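PDB 6Y1W: putative tryptophan halogenase from Xanthomonas campestris pv. campestris, which is a flavin-dependent halogenase that probably uses FAD to halogenate an aromatic substrate. Local coordinates for residues W124-A129 against R457-V462. Sequence-based numbering, arbitrary orientation.
Sequences WLKAHA and RHHHPV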
ATOM      1  N   TRP A 124     -14.144 -17.307 -11.744  1.00 17.40           N
ATOM      2  CA  TRP A 124     -13.559 -18.358 -12.579  1.00 16.58           C
ATOM      3  C   TRP A 124     -13.620 -19.717 -11.887  1.00 17.24           C
ATOM      4  O   TRP A 124     -13.934 -20.724 -12.531  1.00 17.82           O
ATOM      5  CB  TRP A 124     -12.126 -17.996 -12.955  1.00 17.07           C
ATOM      6  CG  TRP A 124     -11.519 -18.988 -13.879  1.00 16.69           C
ATOM      7  CD1 TRP A 124     -11.572 -18.963 -15.248  1.00 19.37           C
ATOM      8  CD2 TRP A 124     -10.769 -20.158 -13.531  1.00 14.75           C
ATOM      9  NE1 TRP A 124     -10.896 -20.046 -15.768  1.00 16.74           N
ATOM     10  CE2 TRP A 124     -10.418 -20.809 -14.740  1.00 15.58           C
ATOM     11  CE3 TRP A 124     -10.383 -20.740 -12.324  1.00 17.76           C
ATOM     12  CZ2 TRP A 124      -9.670 -21.993 -14.773  1.00 17.80           C
ATOM     13  CZ3 TRP A 124      -9.654 -21.915 -12.361  1.00 22.75           C
ATOM     14  CH2 TRP A 124      -9.313 -22.538 -13.574  1.00 20.28           C
ATOM     15  N   LEU A 125     -13.333 -19.760 -10.571  1.00 17.75           N
ATOM     16  CA  LEU A 125     -13.373 -21.012  -9.813  1.00 18.55           C
ATOM     17  C   LEU A 125     -14.781 -21.616  -9.803  1.00 20.93           C
ATOM     18  O   LEU A 125     -14.948 -22.832  -9.978  1.00 23.74           O
ATOM     19  CB  LEU A 125     -12.883 -20.762  -8.381  1.00 19.72           C
ATOM     20  CG  LEU A 125     -11.352 -20.609  -8.259  1.00 20.91           C
ATOM     21  CD1 LEU A 125     -10.933 -19.917  -6.945  1.00 21.65           C
ATOM     22  CD2 LEU A 125     -10.609 -21.947  -8.481  1.00 23.19           C
ATOM     23  N   LYS A 126     -15.799 -20.783  -9.588  1.00 19.64           N
ATOM     24  CA  LYS A 126     -17.171 -21.268  -9.661  1.00 17.60           C
ATOM     25  C   LYS A 126     -17.444 -21.798 -11.053  1.00 21.73           C
ATOM     26  O   LYS A 126     -18.022 -22.883 -11.223  1.00 20.72           O
ATOM     27  CB  LYS A 126     -18.138 -20.139  -9.311  1.00 18.82           C
ATOM     28  CG  LYS A 126     -19.600 -20.408  -9.614  1.00 20.91           C
ATOM     29  CD  LYS A 126     -20.277 -21.147  -8.530  1.00 26.24           C
ATOM     30  CE  LYS A 126     -21.770 -21.202  -8.816  1.00 19.22           C
ATOM     31  NZ  LYS A 126     -22.299 -22.048  -7.720  1.00 23.18           N
ATOM     32  N   ALA A 127     -17.003 -21.052 -12.073  1.00 19.41           N
ATOM     33  CA  ALA A 127     -17.246 -21.488 -13.442  1.00 21.85           C
ATOM     34  C   ALA A 127     -16.548 -22.802 -13.722  1.00 20.88           C
ATOM     35  O   ALA A 127     -17.087 -23.653 -14.431  1.00 21.31           O
ATOM     36  CB  ALA A 127     -16.796 -20.420 -14.444  1.00 18.35           C
ATOM     37  N   HIS A 128     -15.332 -22.970 -13.206  1.00 20.36           N
ATOM     38  CA  HIS A 128     -14.632 -24.239 -13.352  1.00 22.92           C
ATOM     39  C   HIS A 128     -15.398 -25.379 -12.670  1.00 23.81           C
ATOM     40  O   HIS A 128     -15.532 -26.475 -13.234  1.00 28.26           O
ATOM     41  CB  HIS A 128     -13.221 -24.088 -12.780  1.00 23.78           C
ATOM     42  CG  HIS A 128     -12.300 -25.209 -13.127  1.00 33.86           C
ATOM     43  ND1 HIS A 128     -11.316 -25.652 -12.272  1.00 45.78           N
ATOM     44  CD2 HIS A 128     -12.195 -25.958 -14.247  1.00 33.84           C
ATOM     45  CE1 HIS A 128     -10.653 -26.640 -12.845  1.00 50.20           C
ATOM     46  NE2 HIS A 128     -11.166 -26.844 -14.044  1.00 48.60           N
ATOM     47  N   ALA A 129     -15.914 -25.140 -11.462  1.00 23.73           N
ATOM     48  CA  ALA A 129     -16.699 -26.178 -10.794  1.00 27.88           C
ATOM     49  C   ALA A 129     -17.954 -26.525 -11.586  1.00 32.79           C
ATOM     50  O   ALA A 129     -18.415 -27.672 -11.540  1.00 36.99           O
ATOM     51  CB  ALA A 129     -17.069 -25.755  -9.365  1.00 28.20           C
ATOM     52  N   ARG A 457      -9.984 -24.847  -2.267  1.00 19.39           N
ATOM     53  CA  ARG A 457     -11.057 -25.723  -1.792  1.00 21.03           C
ATOM     54  C   ARG A 457     -12.417 -25.045  -1.811  1.00 22.21           C
ATOM     55  O   ARG A 457     -13.437 -25.734  -1.889  1.00 21.25           O
ATOM     56  CB  ARG A 457     -10.764 -26.211  -0.375  1.00 21.73           C
ATOM     57  CG  ARG A 457      -9.494 -27.028  -0.234  1.00 28.79           C
ATOM     58  CD  ARG A 457      -9.415 -27.633   1.149  1.00 33.65           C
ATOM     59  NE  ARG A 457      -8.156 -27.327   1.811  1.00 56.98           N
ATOM     60  CZ  ARG A 457      -7.131 -28.169   1.871  1.00 61.55           C
ATOM     61  NH1 ARG A 457      -7.226 -29.370   1.310  1.00 54.16           N
ATOM     62  NH2 ARG A 457      -6.015 -27.810   2.494  1.00 48.39           N
ATOM     63  N   HIS A 458     -12.440 -23.716  -1.760  1.00 16.83           N
ATOM     64  CA  HIS A 458     -13.649 -22.917  -1.751  1.00 18.62           C
ATOM     65  C   HIS A 458     -13.384 -21.658  -2.543  1.00 20.16           C
ATOM     66  O   HIS A 458     -12.243 -21.357  -2.884  1.00 20.06           O
ATOM     67  CB  HIS A 458     -14.057 -22.557  -0.312  1.00 20.76           C
ATOM     68  CG  HIS A 458     -14.370 -23.757   0.518  1.00 18.10           C
ATOM     69  ND1 HIS A 458     -15.599 -24.385   0.477  1.00 26.01           N
ATOM     70  CD2 HIS A 458     -13.596 -24.487   1.359  1.00 24.18           C
ATOM     71  CE1 HIS A 458     -15.574 -25.436   1.283  1.00 21.12           C
ATOM     72  NE2 HIS A 458     -14.376 -25.514   1.833  1.00 25.18           N
ATOM     73  N   HIS A 459     -14.456 -20.989  -2.922  1.00 21.15           N
ATOM     74  CA  HIS A 459     -14.381 -19.664  -3.522  1.00 20.49           C
ATOM     75  C   HIS A 459     -15.364 -18.739  -2.820  1.00 21.75           C
ATOM     76  O   HIS A 459     -16.194 -19.171  -2.009  1.00 21.30           O
ATOM     77  CB  HIS A 459     -14.688 -19.719  -5.018  1.00 21.89           C
ATOM     78  CG  HIS A 459     -16.059 -20.233  -5.321  1.00 16.51           C
ATOM     79  ND1 HIS A 459     -16.293 -21.519  -5.762  1.00 23.02           N
ATOM     80  CD2 HIS A 459     -17.269 -19.631  -5.255  1.00 18.06           C
ATOM     81  CE1 HIS A 459     -17.589 -21.689  -5.938  1.00 20.95           C
ATOM     82  NE2 HIS A 459     -18.205 -20.567  -5.627  1.00 20.15           N
ATOM     83  N   HIS A 460     -15.280 -17.453  -3.165  1.00 17.42           N
ATOM     84  CA  HIS A 460     -16.138 -16.460  -2.530  1.00 17.81           C
ATOM     85  C   HIS A 460     -17.598 -16.777  -2.846  1.00 20.01           C
ATOM     86  O   HIS A 460     -17.953 -16.978  -4.015  1.00 17.20           O
ATOM     87  CB  HIS A 460     -15.770 -15.059  -3.027  1.00 18.14           C
ATOM     88  CG  HIS A 460     -16.322 -13.948  -2.193  1.00 18.83           C
ATOM     89  ND1 HIS A 460     -17.670 -13.756  -2.020  1.00 17.95           N
ATOM     90  CD2 HIS A 460     -15.706 -12.948  -1.507  1.00 19.63           C
ATOM     91  CE1 HIS A 460     -17.876 -12.689  -1.265  1.00 20.55           C
ATOM     92  NE2 HIS A 460     -16.699 -12.182  -0.941  1.00 15.94           N
ATOM     93  N   PRO A 461     -18.473 -16.841  -1.840  1.00 16.24           N
ATOM     94  CA  PRO A 461     -19.887 -17.162  -2.115  1.00 20.40           C
ATOM     95  C   PRO A 461     -20.632 -16.144  -2.981  1.00 22.24           C
ATOM     96  O   PRO A 461     -21.723 -16.462  -3.470  1.00 21.20           O
ATOM     97  CB  PRO A 461     -20.511 -17.276  -0.710  1.00 21.19           C
ATOM     98  CG  PRO A 461     -19.581 -16.567   0.194  1.00 20.54           C
ATOM     99  CD  PRO A 461     -18.193 -16.669  -0.397  1.00 18.36           C
ATOM    100  N   VAL A 462     -20.100 -14.944  -3.221  1.00 17.26           N
ATOM    101  CA  VAL A 462     -20.830 -14.044  -4.099  1.00 18.65           C
ATOM    102  C   VAL A 462     -20.957 -14.664  -5.500  1.00 17.01           C
ATOM    103  O   VAL A 462     -21.922 -14.394  -6.216  1.00 22.22           O
ATOM    104  CB  VAL A 462     -20.163 -12.658  -4.155  1.00 19.44           C
ATOM    105  CG1 VAL A 462     -18.905 -12.705  -5.013  1.00 18.98           C
ATOM    106  CG2 VAL A 462     -21.133 -11.625  -4.699  1.00 21.33           C
TER
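K126 lies against the imidazole of H459, and its path from CB to NZ is a compact example of a long cationic side chain serving two purposes, apolar along its shaft and ionic at its end. CB starts the cover: it stands over one ring face as a CH-pi contact, 3.9 Å from the centroid of the H459 ring and 22° off the ring normal, displaced toward the rim on the side of CE1 and NE2. CG lies anti to the backbone N (chi1 168°), and a bend at chi2 (85°) brings CD back to the ring, 3.6 Å from H459 NE2. CE and NZ then run out past the imidazole, leaving K126 NZ 4.8 Å from H459 NE2. The two nitrogens share a partner instead: D464 OD1 accepts a hydrogen bond from H459 NE2 and forms a salt bridge with K126 NZ. At the base of the histidine, H459 CB packs against L125 CB at 4.0 Å.

No hydrogen bond passes directly between the segments, which join the last turns of helix 120-129 to the loop between helices 442-451 and 468-486, at the surface and far from the predicted flavin and substrate sites. The loop also faces the dimer partner, for H459 N is hydrogen-bonded to Q367 of the second subunit. The carboxylate of D464 draws the lysine ammonium and the imidazole N-H to the same oxygen; it would favour a protonated H459, the nearby ammonium would disfavour one, and the net shift stays open.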